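Local coordinates for jasmonate-induced oxygenase 2 (Arabidopsis thaliana, PDB 6LSV), which oxidises the stress hormone jasmonate to 12-hydroxyjasmonate, using iron, 2-oxoglutarate and molecular oxygen, at residues F300-L312 / P322-L334. Numbering follows the deposited sequence.
Sequences FYNPKSDIPIQPL and PLYPPMTFDQYRL. With JAA ({(1R,2R)-3-oxo-2-[(2Z)-pent-2-en-1-yl]cyclopentyl}acetic acid), chain D.
Phe329 sets its ring against Asn302, with CG anti to the backbone N (chi1 -175°), while Asn302, with CG anti to its carbonyl carbon (chi1 -61°), extends its amide to meet it. Asn302 ND2 comes 3.6 Å from Phe329 CE2, the amide and ring planes being 46° apart, so the pair packs obliquely instead of stacking flat. Asn302 ends strand 294-302 of the double-stranded beta-helix (jelly-roll) core of this 2-oxoglutarate oxygenase, and Phe329 opens the short helix 329-332; the contact therefore docks the C-terminal segment on the catalytic core. Asn302 OD1 accepts from Gly232 N, and ND2 donates to a water 2.8 Å away.

Between these elements the chain forms a type I turn, Lys304 to Ile307, closed by the backbone bond from Ile307 N to Lys304 O. Ser305 O in this turn accepts from Asp330 N at 2.9 Å. Thr328 caps the helix: its OG1 takes the N-H of Gln331. Farther along, Ile309 and Met327 make an antiparallel hydrogen-bonded pair, with N to O separations of 3.0 Å in both directions. Beyond this pair, Pro311 CG approaches the edge of the Tyr324 ring, whose hydroxyl bonds to Ser277.

At the pocket end, Phe329 CE2 lies 3.3 Å above the centre of the Arg333 guanidinium plane. That face contact is consistent with orienting the group for jasmonate, which is also hydrogen-bonded by Arg208 and Arg337: Arg333 NE donates to O03, and Arg333 NH2 reaches O02 at 2.7 Å in a nearly straight bond.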
loop_
_atom_site.group_PDB
_atom_site.type_symbol
_atom_site.label_atom_id
_atom_site.label_comp_id
_atom_site.label_asym_id
_atom_site.label_seq_id
_atom_site.Cartn_x
_atom_site.Cartn_y
_atom_site.Cartn_z
ATOM N N PHE A 300 -1.584 -5.771 1.445
ATOM C CA PHE A 300 -1.211 -5.381 2.800
ATOM C C PHE A 300 -1.145 -6.621 3.681
ATOM O O PHE A 300 -2.129 -7.360 3.796
ATOM C CB PHE A 300 -2.203 -4.368 3.374
ATOM C CG PHE A 300 -2.386 -3.141 2.526
ATOM C CD1 PHE A 300 -1.326 -2.281 2.274
ATOM C CD2 PHE A 300 -3.624 -2.844 1.985
ATOM C CE1 PHE A 300 -1.503 -1.145 1.494
ATOM C CE2 PHE A 300 -3.806 -1.715 1.212
ATOM C CZ PHE A 300 -2.744 -0.864 0.966
ATOM N N TYR A 301 0.013 -6.843 4.297
ATOM C CA TYR A 301 0.227 -7.937 5.240
ATOM C C TYR A 301 0.299 -7.331 6.637
ATOM O O TYR A 301 1.262 -6.631 6.970
ATOM C CB TYR A 301 1.500 -8.704 4.892
ATOM C CG TYR A 301 1.648 -10.031 5.595
ATOM C CD1 TYR A 301 0.924 -11.144 5.183
ATOM C CD2 TYR A 301 2.524 -10.175 6.660
ATOM C CE1 TYR A 301 1.072 -12.365 5.815
ATOM C CE2 TYR A 301 2.674 -11.389 7.302
ATOM C CZ TYR A 301 1.944 -12.479 6.878
ATOM O OH TYR A 301 2.092 -13.687 7.517
ATOM N N ASN A 302 -0.715 -7.600 7.454
ATOM C CA ASN A 302 -0.872 -6.831 8.674
ATOM C C ASN A 302 -0.873 -7.729 9.903
ATOM O O ASN A 302 -1.227 -8.909 9.819
ATOM C CB ASN A 302 -2.177 -6.028 8.632
ATOM C CG ASN A 302 -2.213 -5.040 7.485
ATOM O OD1 ASN A 302 -1.194 -4.450 7.128
ATOM N ND2 ASN A 302 -3.388 -4.859 6.896
ATOM N N PRO A 303 -0.475 -7.202 11.057
ATOM C CA PRO A 303 -0.640 -7.961 12.300
ATOM C C PRO A 303 -2.110 -8.090 12.654
ATOM O O PRO A 303 -2.933 -7.247 12.288
ATOM C CB PRO A 303 0.112 -7.119 13.337
ATOM C CG PRO A 303 0.127 -5.742 12.776
ATOM C CD PRO A 303 0.164 -5.893 11.282
ATOM N N LYS A 304 -2.435 -9.172 13.360
ATOM C CA LYS A 304 -3.767 -9.334 13.933
ATOM C C LYS A 304 -4.203 -8.047 14.632
ATOM O O LYS A 304 -3.485 -7.515 15.482
ATOM C CB LYS A 304 -3.754 -10.513 14.908
ATOM C CG LYS A 304 -5.115 -11.011 15.341
ATOM C CD LYS A 304 -4.996 -12.318 16.113
ATOM C CE LYS A 304 -6.339 -12.770 16.658
ATOM N NZ LYS A 304 -6.956 -11.744 17.539
ATOM N N SER A 305 -5.389 -7.550 14.264
ATOM C CA SER A 305 -5.727 -6.147 14.493
ATOM C C SER A 305 -6.000 -5.806 15.959
ATOM O O SER A 305 -6.002 -4.619 16.307
ATOM C CB SER A 305 -6.937 -5.753 13.636
ATOM O OG SER A 305 -7.950 -6.741 13.663
ATOM N N ASP A 306 -6.227 -6.786 16.831
ATOM C CA ASP A 306 -6.439 -6.470 18.238
ATOM C C ASP A 306 -5.197 -6.708 19.092
ATOM O O ASP A 306 -5.251 -6.526 20.314
ATOM C CB ASP A 306 -7.625 -7.260 18.800
ATOM C CG ASP A 306 -7.556 -8.743 18.481
ATOM O OD1 ASP A 306 -6.515 -9.203 17.972
ATOM O OD2 ASP A 306 -8.545 -9.457 18.757
ATOM N N ILE A 307 -4.083 -7.099 18.481
ATOM C CA ILE A 307 -2.824 -7.254 19.204
ATOM C C ILE A 307 -2.233 -5.874 19.462
ATOM O O ILE A 307 -2.032 -5.101 18.512
ATOM C CB ILE A 307 -1.831 -8.127 18.421
ATOM C CG1 ILE A 307 -2.329 -9.569 18.318
ATOM C CG2 ILE A 307 -0.454 -8.077 19.069
ATOM C CD1 ILE A 307 -1.342 -10.490 17.625
ATOM N N PRO A 308 -1.951 -5.514 20.713
ATOM C CA PRO A 308 -1.247 -4.247 20.976
ATOM C C PRO A 308 0.167 -4.304 20.418
ATOM O O PRO A 308 0.987 -5.117 20.847
ATOM C CB PRO A 308 -1.256 -4.141 22.506
ATOM C CG PRO A 308 -2.346 -5.055 22.957
ATOM C CD PRO A 308 -2.398 -6.171 21.949
ATOM N N ILE A 309 0.440 -3.443 19.446
ATOM C CA ILE A 309 1.733 -3.397 18.777
ATOM C C ILE A 309 2.635 -2.425 19.522
ATOM O O ILE A 309 2.236 -1.290 19.813
ATOM C CB ILE A 309 1.572 -2.978 17.307
ATOM C CG1 ILE A 309 0.798 -4.043 16.525
ATOM C CG2 ILE A 309 2.931 -2.703 16.674
ATOM C CD1 ILE A 309 1.448 -5.404 16.539
ATOM N N GLN A 310 3.846 -2.867 19.836
ATOM C CA GLN A 310 4.836 -2.015 20.479
ATOM C C GLN A 310 6.214 -2.496 20.059
ATOM O O GLN A 310 6.355 -3.589 19.497
ATOM C CB GLN A 310 4.689 -2.029 22.006
ATOM C CG GLN A 310 4.646 -3.405 22.636
ATOM C CD GLN A 310 4.598 -3.334 24.148
ATOM O OE1 GLN A 310 5.324 -2.556 24.763
ATOM N NE2 GLN A 310 3.727 -4.132 24.754
ATOM N N PRO A 311 7.251 -1.691 20.288
ATOM C CA PRO A 311 8.614 -2.144 19.977
ATOM C C PRO A 311 8.930 -3.476 20.638
ATOM O O PRO A 311 8.643 -3.688 21.818
ATOM C CB PRO A 311 9.489 -1.016 20.530
ATOM C CG PRO A 311 8.629 0.190 20.459
ATOM C CD PRO A 311 7.221 -0.273 20.693
ATOM N N LEU A 312 9.516 -4.383 19.862
ATOM C CA LEU A 312 9.879 -5.691 20.390
ATOM C C LEU A 312 10.816 -5.535 21.580
ATOM O O LEU A 312 11.718 -4.692 21.577
ATOM C CB LEU A 312 10.538 -6.543 19.304
ATOM C CG LEU A 312 9.629 -7.028 18.174
ATOM C CD1 LEU A 312 10.456 -7.458 16.961
ATOM C CD2 LEU A 312 8.744 -8.164 18.656
ATOM N N PRO A 322 12.185 1.949 24.283
ATOM C CA PRO A 322 11.097 1.810 23.303
ATOM C C PRO A 322 10.543 3.174 22.917
ATOM O O PRO A 322 10.197 3.986 23.779
ATOM C CB PRO A 322 10.062 0.960 24.045
ATOM C CG PRO A 322 10.323 1.247 25.495
ATOM C CD PRO A 322 11.815 1.391 25.596
ATOM N N LEU A 323 10.460 3.418 21.610
ATOM C CA LEU A 323 10.121 4.736 21.088
ATOM C C LEU A 323 8.626 4.952 20.876
ATOM O O LEU A 323 8.223 6.080 20.572
ATOM C CB LEU A 323 10.857 4.981 19.769
ATOM C CG LEU A 323 12.368 5.191 19.867
ATOM C CD1 LEU A 323 13.054 4.795 18.566
ATOM C CD2 LEU A 323 12.686 6.634 20.224
ATOM N N TYR A 324 7.797 3.917 21.028
ATOM C CA TYR A 324 6.360 4.043 20.804
ATOM C C TYR A 324 5.583 3.304 21.886
ATOM O O TYR A 324 5.979 2.203 22.294
ATOM C CB TYR A 324 5.939 3.493 19.431
ATOM C CG TYR A 324 6.778 3.953 18.257
ATOM C CD1 TYR A 324 7.945 3.285 17.909
ATOM C CD2 TYR A 324 6.388 5.038 17.482
ATOM C CE1 TYR A 324 8.711 3.694 16.831
ATOM C CE2 TYR A 324 7.147 5.451 16.398
ATOM C CZ TYR A 324 8.309 4.777 16.080
ATOM O OH TYR A 324 9.070 5.182 15.007
ATOM N N PRO A 325 4.478 3.874 22.357
ATOM C CA PRO A 325 3.609 3.159 23.295
ATOM C C PRO A 325 2.821 2.075 22.581
ATOM O O PRO A 325 2.745 2.065 21.343
ATOM C CB PRO A 325 2.681 4.263 23.822
ATOM C CG PRO A 325 2.657 5.273 22.726
ATOM C CD PRO A 325 4.043 5.265 22.156
ATOM N N PRO A 326 2.222 1.141 23.321
ATOM C CA PRO A 326 1.441 0.082 22.670
ATOM C C PRO A 326 0.135 0.612 22.096
ATOM O O PRO A 326 -0.523 1.473 22.686
ATOM C CB PRO A 326 1.185 -0.917 23.805
ATOM C CG PRO A 326 1.303 -0.098 25.057
ATOM C CD PRO A 326 2.378 0.902 24.767
ATOM N N MET A 327 -0.238 0.079 20.932
ATOM C CA MET A 327 -1.494 0.438 20.284
ATOM C C MET A 327 -1.850 -0.650 19.285
ATOM O O MET A 327 -1.005 -1.054 18.481
ATOM C CB MET A 327 -1.391 1.800 19.581
ATOM C CG MET A 327 -2.674 2.243 18.886
ATOM S SD MET A 327 -2.515 3.811 17.997
ATOM C CE MET A 327 -3.002 4.986 19.255
ATOM N N THR A 328 -3.089 -1.128 19.341
ATOM C CA THR A 328 -3.527 -2.127 18.381
ATOM C C THR A 328 -3.579 -1.526 16.980
ATOM O O THR A 328 -3.648 -0.306 16.798
ATOM C CB THR A 328 -4.904 -2.679 18.754
ATOM O OG1 THR A 328 -5.899 -1.672 18.531
ATOM C CG2 THR A 328 -4.934 -3.105 20.212
ATOM N N PHE A 329 -3.535 -2.404 15.975
ATOM C CA PHE A 329 -3.698 -1.945 14.603
ATOM C C PHE A 329 -5.128 -1.505 14.321
ATOM O O PHE A 329 -5.351 -0.692 13.416
ATOM C CB PHE A 329 -3.275 -3.037 13.621
ATOM C CG PHE A 329 -3.291 -2.597 12.189
ATOM C CD1 PHE A 329 -2.616 -1.451 11.798
ATOM C CD2 PHE A 329 -3.988 -3.318 11.235
ATOM C CE1 PHE A 329 -2.632 -1.036 10.478
ATOM C CE2 PHE A 329 -4.010 -2.911 9.916
ATOM C CZ PHE A 329 -3.330 -1.766 9.535
ATOM N N ASP A 330 -6.098 -2.019 15.081
ATOM C CA ASP A 330 -7.465 -1.525 14.969
ATOM C C ASP A 330 -7.550 -0.053 15.346
ATOM O O ASP A 330 -8.246 0.728 14.686
ATOM C CB ASP A 330 -8.392 -2.353 15.853
ATOM C CG ASP A 330 -8.983 -3.532 15.122
ATOM O OD1 ASP A 330 -9.052 -3.475 13.875
ATOM O OD2 ASP A 330 -9.384 -4.508 15.792
ATOM N N GLN A 331 -6.851 0.347 16.411
ATOM C CA GLN A 331 -6.823 1.755 16.791
ATOM C C GLN A 331 -6.008 2.571 15.798
ATOM O O GLN A 331 -6.394 3.688 15.439
ATOM C CB GLN A 331 -6.241 1.914 18.194
ATOM C CG GLN A 331 -7.211 1.652 19.324
ATOM C CD GLN A 331 -6.548 0.945 20.494
ATOM O OE1 GLN A 331 -5.445 1.304 20.907
ATOM N NE2 GLN A 331 -7.223 -0.060 21.038
ATOM N N TYR A 332 -4.877 2.025 15.349
ATOM C CA TYR A 332 -3.952 2.792 14.522
ATOM C C TYR A 332 -4.557 3.119 13.163
ATOM O O TYR A 332 -4.468 4.258 12.691
ATOM C CB TYR A 332 -2.646 2.018 14.352
ATOM C CG TYR A 332 -1.530 2.827 13.736
ATOM C CD1 TYR A 332 -1.444 2.995 12.360
ATOM C CD2 TYR A 332 -0.562 3.424 14.532
ATOM C CE1 TYR A 332 -0.426 3.736 11.796
ATOM C CE2 TYR A 332 0.461 4.163 13.975
ATOM C CZ TYR A 332 0.524 4.315 12.607
ATOM O OH TYR A 332 1.537 5.052 12.048
ATOM N N ARG A 333 -5.172 2.131 12.514
ATOM C CA ARG A 333 -5.647 2.322 11.149
ATOM C C ARG A 333 -6.729 3.389 11.038
ATOM O O ARG A 333 -7.010 3.848 9.926
ATOM C CB ARG A 333 -6.158 0.995 10.587
ATOM C CG ARG A 333 -7.501 0.582 11.149
ATOM C CD ARG A 333 -7.682 -0.909 11.064
ATOM N NE ARG A 333 -7.315 -1.416 9.749
ATOM C CZ ARG A 333 -7.367 -2.699 9.413
ATOM N NH1 ARG A 333 -7.770 -3.593 10.304
ATOM N NH2 ARG A 333 -7.016 -3.085 8.192
ATOM N N LEU A 334 -7.331 3.806 12.150
ATOM C CA LEU A 334 -8.348 4.850 12.079
ATOM C C LEU A 334 -7.763 6.218 11.751
ATOM O O LEU A 334 -8.498 7.088 11.271
ATOM C CB LEU A 334 -9.133 4.910 13.389
ATOM C CG LEU A 334 -10.086 3.725 13.566
ATOM C CD1 LEU A 334 -10.681 3.693 14.967
ATOM C CD2 LEU A 334 -11.176 3.771 12.509
HETATM O O01 JAA D . -7.748 2.141 1.381
HETATM O O02 JAA D . -6.097 -1.147 6.572
HETATM O O03 JAA D . -7.376 0.320 7.541
HETATM C C04 JAA D . -6.862 0.852 4.376
HETATM C C05 JAA D . -6.579 2.015 3.274
HETATM C C06 JAA D . -8.390 0.947 4.625
HETATM C C07 JAA D . -8.907 1.682 3.577
HETATM C C08 JAA D . -7.662 1.983 2.553
HETATM C C09 JAA D . -5.299 1.685 2.389
HETATM C C10 JAA D . -6.147 1.074 5.592
HETATM C C11 JAA D . -4.037 2.228 3.062
HETATM C C12 JAA D . -6.563 0.023 6.626
HETATM C C13 JAA D . -3.148 2.944 2.400
HETATM C C14 JAA D . -3.337 3.273 0.922
HETATM C C15 JAA D . -3.194 4.780 0.712
HETATM O O HOH W 1 -5.669 -6.169 7.741
HETATM O O HOH W 2 2.055 0.778 18.518
#